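Local coordinates for protein thiol transferase (Phanerochaete chrysosporium, PDB 4F0B) that probably catalyses glutathione-dependent thiol transfer as a Ure2p-type glutathione transferase, and binds oxidized glutathione disulfide, at residues A[45-48]-A[49-52]; A[132-135]-A[136-140]. One frame throughout, in Å; residues are numbered along the deposited sequence.

Contact 1: A[45-48]-A[49-52]; sequences IRDA and DIGK. With GDS (oxidized glutathione disulfide), chain C.
Arg46 grips the carboxylate of Asp49 side-on, giving NE to one oxygen and NH1 to the other. The bond from Arg46 NE to Asp49 OD2 is 3.0 Å long and almost straight (174°), and that oxygen lies in the guanidinium plane; Arg46 NH1 reaches Asp49 OD1 on its syn side at 2.9 Å. The two planes are nevertheless 48° apart, and NE meets OD2 from above the carboxylate plane. A bend at chi3 (-48°) turns the NE/NH1 edge of the guanidinium toward the carboxylate. OD2 also pairs with Ser44 OG, which in turn bonds Arg46 N, so the serine ties the carboxylate to the backbone of its partner.

Between the same two residues and their neighbours the backbone turns through two i to i+3 bonds, Asp49 N to Arg46 O (3.0 Å) and Ile50 N to Asp47 O (3.1 Å), as expected of a short 3-10 turn. Ile50 lies alongside Asp47, its CD1 3.8 Å from Asp47 OD1. Past Gly51, a separate i to i+3 bond joins Lys52 N to Asp49 O.

Ile45, just ahead of the turn, packs against the bound disulfide, CG2 standing 3.7 Å from GDS O2, and also touches Ile71. Asp49 and Ile50 rest on Gln56 farther along the same loop. This solvent-facing turn belongs to the connection between strand 38-42, at one margin of the four-stranded sheet, and helix 60-63.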
loop_
_atom_site.group_PDB
_atom_site.type_symbol
_atom_site.label_atom_id
_atom_site.label_comp_id
_atom_site.label_asym_id
_atom_site.label_seq_id
_atom_site.Cartn_x
_atom_site.Cartn_y
_atom_site.Cartn_z
ATOM N N ILE A 45 17.937 6.934 -9.575
ATOM C CA ILE A 45 17.396 5.687 -9.026
ATOM C C ILE A 45 18.192 4.504 -9.548
ATOM O O ILE A 45 17.745 3.364 -9.431
ATOM C CB ILE A 45 15.896 5.486 -9.382
ATOM C CG1 ILE A 45 15.731 5.436 -10.893
ATOM C CG2 ILE A 45 15.091 6.615 -8.754
ATOM C CD1 ILE A 45 14.346 4.941 -11.348
ATOM N N ARG A 46 19.374 4.763 -10.118
ATOM C CA ARG A 46 20.170 3.682 -10.714
ATOM C C ARG A 46 21.204 3.132 -9.741
ATOM O O ARG A 46 21.993 3.898 -9.151
ATOM C CB ARG A 46 20.919 4.194 -11.948
ATOM C CG ARG A 46 20.046 4.916 -12.936
ATOM C CD ARG A 46 20.745 5.052 -14.244
ATOM N NE ARG A 46 22.107 5.552 -14.103
ATOM C CZ ARG A 46 23.052 5.348 -15.018
ATOM N NH1 ARG A 46 24.281 5.807 -14.824
ATOM N NH2 ARG A 46 22.777 4.628 -16.105
ATOM N N ASP A 47 21.232 1.811 -9.588
ATOM C CA ASP A 47 22.265 1.173 -8.779
ATOM C C ASP A 47 23.695 1.515 -9.264
ATOM O O ASP A 47 24.619 1.583 -8.458
ATOM C CB ASP A 47 22.072 -0.359 -8.752
ATOM C CG ASP A 47 20.811 -0.787 -8.016
ATOM O OD1 ASP A 47 20.215 0.023 -7.279
ATOM O OD2 ASP A 47 20.406 -1.978 -8.146
ATOM N N ALA A 48 23.883 1.714 -10.567
ATOM C CA ALA A 48 25.205 2.026 -11.105
ATOM C C ALA A 48 25.733 3.353 -10.562
ATOM O O ALA A 48 26.938 3.593 -10.597
ATOM C CB ALA A 48 25.157 2.087 -12.606
ATOM N N ASP A 49 24.827 4.209 -10.074
ATOM C CA ASP A 49 25.239 5.521 -9.565
ATOM C C ASP A 49 25.483 5.543 -8.067
ATOM O O ASP A 49 25.922 6.568 -7.543
ATOM C CB ASP A 49 24.182 6.569 -9.885
ATOM C CG ASP A 49 24.047 6.817 -11.366
ATOM O OD1 ASP A 49 25.039 6.627 -12.113
ATOM O OD2 ASP A 49 22.941 7.201 -11.800
ATOM N N ILE A 50 25.203 4.448 -7.370
ATOM C CA ILE A 50 25.391 4.403 -5.922
ATOM C C ILE A 50 26.814 4.816 -5.522
ATOM O O ILE A 50 27.799 4.287 -6.045
ATOM C CB ILE A 50 25.038 3.009 -5.346
ATOM C CG1 ILE A 50 23.538 2.742 -5.503
ATOM C CG2 ILE A 50 25.513 2.890 -3.902
ATOM C CD1 ILE A 50 23.089 1.296 -5.094
ATOM N N GLY A 51 26.895 5.818 -4.641
ATOM C CA GLY A 51 28.166 6.368 -4.196
ATOM C C GLY A 51 28.889 7.343 -5.118
ATOM O O GLY A 51 29.904 7.936 -4.716
ATOM N N LYS A 52 28.364 7.534 -6.330
ATOM C CA LYS A 52 29.040 8.289 -7.389
ATOM C C LYS A 52 28.355 9.617 -7.717
ATOM O O LYS A 52 28.901 10.452 -8.444
ATOM C CB LYS A 52 29.068 7.464 -8.677
ATOM C CG LYS A 52 29.935 6.216 -8.640
ATOM C CD LYS A 52 29.537 5.292 -9.796
ATOM C CE LYS A 52 30.691 4.440 -10.282
ATOM N NZ LYS A 52 31.377 3.669 -9.197
HETATM N N1 GDS C . 6.081 1.894 -2.482
HETATM C CA1 GDS C . 6.955 3.019 -2.940
HETATM C C1 GDS C . 6.044 4.245 -3.219
HETATM O OE1 GDS C . 4.855 4.042 -3.547
HETATM O OE2 GDS C . 6.550 5.375 -3.080
HETATM C CB1 GDS C . 7.656 2.620 -4.248
HETATM C CG1 GDS C . 8.662 3.688 -4.716
HETATM C CD1 GDS C . 9.542 3.106 -5.813
HETATM O O1 GDS C . 9.438 1.979 -6.280
HETATM N N2 GDS C . 10.559 3.936 -6.224
HETATM C CA2 GDS C . 11.508 3.566 -7.282
HETATM C C2 GDS C . 12.919 3.786 -6.784
HETATM O O2 GDS C . 13.231 4.806 -6.116
HETATM C CB2 GDS C . 11.341 4.399 -8.550
HETATM S SG2 GDS C . 9.691 4.383 -9.253
HETATM N N3 GDS C . 13.790 2.821 -7.136
HETATM C CA3 GDS C . 15.196 2.945 -6.743
HETATM C C3 GDS C . 15.724 1.719 -6.093
HETATM O OE3 GDS C . 16.906 1.778 -5.698
HETATM O OE4 GDS C . 14.968 0.720 -5.956
HETATM N N4 GDS C . 8.020 -0.022 -7.800
HETATM C CA4 GDS C . 7.058 -0.947 -7.224
HETATM C C4 GDS C . 5.876 -0.250 -6.474
HETATM O OE5 GDS C . 5.562 0.924 -6.760
HETATM O OE6 GDS C . 5.309 -0.948 -5.615
HETATM C C5 GDS C . 8.651 -0.344 -8.932
HETATM O O5 GDS C . 8.443 -1.427 -9.530
HETATM C CA5 GDS C . 9.661 0.657 -9.466
HETATM N N5 GDS C . 10.829 -0.063 -10.028
HETATM C CB5 GDS C . 8.913 1.503 -10.520
HETATM S SG5 GDS C . 9.908 2.891 -11.051
HETATM C CA6 GDS C . 14.084 -1.842 -8.019
HETATM C C6 GDS C . 13.702 -3.292 -8.378
HETATM O OE7 GDS C . 12.492 -3.612 -8.347
HETATM O OE8 GDS C . 14.648 -4.082 -8.624
HETATM N N6 GDS C . 15.289 -1.888 -7.195
HETATM C CB6 GDS C . 14.351 -1.010 -9.313
HETATM C CG6 GDS C . 13.128 -0.736 -10.237
HETATM C CD6 GDS C . 12.098 0.102 -9.535
HETATM O O6 GDS C . 12.311 0.845 -8.589
#

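Contact 2: A[132-135]-A[136-140]; sequences QANH and FNLYA
The Phe136 ring receives the edge of the His135 imidazole on one face, with His135 CD2 4.1 Å above its plane over the centre. The pair is T-shaped, centroids 5.2 Å apart and planes at 84°. Ala140 CA lies over a face of the imidazole, and Ala140 CB is 3.7 Å from His135 NE2. Leu138 CB covers one face of the Tyr139 ring, while His135 CA sits at that ring's edge. With CG anti to the backbone N (chi1 -179°), the imidazole extends to Tyr146 of the second subunit, whose OH is hydrogen-bonded to NE2. Replacing His135 with an alanine would probably leave that tyrosine hydroxyl without this partner and the Phe136 face without its aromatic edge.

Leu138 runs alongside Asn134, CD1 3.6 Å from OD1, and this oxygen bonds Thr193 OG1. Asn137 ND2 bonds Thr193 O, so two asparagines fasten one residue of helix 190-193.

Along the backbone, i to i+4 bonds give way to a wider turn: His135 O accepts from both Tyr139 N (3.0 Å) and Ala140 N (2.8 Å). The i to i+5 bond from Ala140 marks a pi-type C-terminal turn, here ending helix 109-139 of the all-helical GST domain at the subunit interface.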
loop_
_atom_site.group_PDB
_atom_site.type_symbol
_atom_site.label_atom_id
_atom_site.label_comp_id
_atom_site.label_asym_id
_atom_site.label_seq_id
_atom_site.Cartn_x
_atom_site.Cartn_y
_atom_site.Cartn_z
ATOM N N GLN A 132 6.679 -5.404 -11.281
ATOM C CA GLN A 132 7.374 -6.677 -11.533
ATOM C C GLN A 132 7.252 -7.016 -13.003
ATOM O O GLN A 132 8.197 -7.560 -13.584
ATOM C CB GLN A 132 6.815 -7.818 -10.682
ATOM C CG GLN A 132 6.905 -7.590 -9.148
ATOM C CD GLN A 132 8.130 -6.813 -8.720
ATOM O OE1 GLN A 132 9.267 -7.311 -8.772
ATOM N NE2 GLN A 132 7.910 -5.579 -8.303
ATOM N N ALA A 133 6.084 -6.753 -13.603
ATOM C CA ALA A 133 5.953 -6.975 -15.043
ATOM C C ALA A 133 6.974 -6.156 -15.824
ATOM O O ALA A 133 7.637 -6.662 -16.715
ATOM C CB ALA A 133 4.539 -6.628 -15.505
ATOM N N ASN A 134 7.144 -4.888 -15.429
ATOM C CA ASN A 134 8.140 -4.064 -16.091
ATOM C C ASN A 134 9.524 -4.631 -15.857
ATOM O O ASN A 134 10.340 -4.690 -16.788
ATOM C CB ASN A 134 8.091 -2.657 -15.521
ATOM C CG ASN A 134 6.939 -1.835 -16.078
ATOM O OD1 ASN A 134 6.193 -2.283 -16.949
ATOM N ND2 ASN A 134 6.788 -0.612 -15.540
ATOM N N HIS A 135 9.793 -5.078 -14.627
ATOM C CA HIS A 135 11.127 -5.637 -14.381
ATOM C C HIS A 135 11.423 -6.810 -15.332
ATOM O O HIS A 135 12.409 -6.809 -16.052
ATOM C CB HIS A 135 11.306 -6.123 -12.949
ATOM C CG HIS A 135 12.687 -6.654 -12.734
ATOM N ND1 HIS A 135 13.780 -5.815 -12.665
ATOM C CD2 HIS A 135 13.172 -7.919 -12.693
ATOM C CE1 HIS A 135 14.874 -6.542 -12.545
ATOM N NE2 HIS A 135 14.536 -7.819 -12.569
ATOM N N PHE A 136 10.536 -7.791 -15.368
ATOM C CA PHE A 136 10.820 -8.988 -16.161
ATOM C C PHE A 136 10.707 -8.756 -17.669
ATOM O O PHE A 136 11.470 -9.326 -18.437
ATOM C CB PHE A 136 9.960 -10.164 -15.690
ATOM C CG PHE A 136 10.403 -10.728 -14.376
ATOM C CD1 PHE A 136 11.556 -11.509 -14.291
ATOM C CD2 PHE A 136 9.678 -10.428 -13.229
ATOM C CE1 PHE A 136 11.973 -12.040 -13.050
ATOM C CE2 PHE A 136 10.081 -10.937 -11.995
ATOM C CZ PHE A 136 11.229 -11.736 -11.904
ATOM N N ASN A 137 9.762 -7.913 -18.076
ATOM C CA ASN A 137 9.531 -7.738 -19.504
ATOM C C ASN A 137 10.478 -6.715 -20.121
ATOM O O ASN A 137 10.810 -6.827 -21.302
ATOM C CB ASN A 137 8.084 -7.326 -19.724
ATOM C CG ASN A 137 7.607 -7.595 -21.136
ATOM O OD1 ASN A 137 8.068 -8.530 -21.797
ATOM N ND2 ASN A 137 6.669 -6.777 -21.599
ATOM N N LEU A 138 10.916 -5.734 -19.344
ATOM C CA LEU A 138 11.636 -4.600 -19.910
ATOM C C LEU A 138 13.081 -4.499 -19.442
ATOM O O LEU A 138 13.919 -4.023 -20.196
ATOM C CB LEU A 138 10.942 -3.263 -19.557
ATOM C CG LEU A 138 9.418 -3.154 -19.803
ATOM C CD1 LEU A 138 8.860 -1.756 -19.380
ATOM C CD2 LEU A 138 9.083 -3.425 -21.250
ATOM N N TYR A 139 13.370 -4.877 -18.194
ATOM C CA TYR A 139 14.671 -4.488 -17.612
ATOM C C TYR A 139 15.590 -5.630 -17.203
ATOM O O TYR A 139 16.800 -5.425 -17.157
ATOM C CB TYR A 139 14.449 -3.553 -16.408
ATOM C CG TYR A 139 13.726 -2.286 -16.772
ATOM C CD1 TYR A 139 14.278 -1.397 -17.687
ATOM C CD2 TYR A 139 12.491 -1.987 -16.232
ATOM C CE1 TYR A 139 13.617 -0.217 -18.030
ATOM C CE2 TYR A 139 11.815 -0.840 -16.563
ATOM C CZ TYR A 139 12.385 0.034 -17.472
ATOM O OH TYR A 139 11.726 1.197 -17.810
ATOM N N ALA A 140 15.039 -6.803 -16.880
ATOM C CA ALA A 140 15.879 -7.918 -16.406
ATOM C C ALA A 140 16.873 -8.333 -17.474
ATOM O O ALA A 140 16.525 -8.330 -18.661
ATOM C CB ALA A 140 15.020 -9.121 -16.033
#

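How the contacts relate
Contact 1 is a surface turn in the thioredoxin-like N-terminal part, whereas contact 2 is partly buried in the helical C-terminal part; their centres are about 19 Å apart and their nearest atoms about 8 Å apart, without touching. No secondary-structure element is common to both. At residues 45-52 an ion pair and 3-10 bonds hold a loop, and no other chain of the assembly touches it. At residues 132-140 the chemistry is aromatic packing, helical backbone bonds and side-chain hydrogen bonds of amides and an imidazole, one of them to Arg150 of the second subunit. Bound glutathione disulfide is near both: Ile45 lines its pocket, and the Gln132 side chain comes within about 4 Å of a bound molecule.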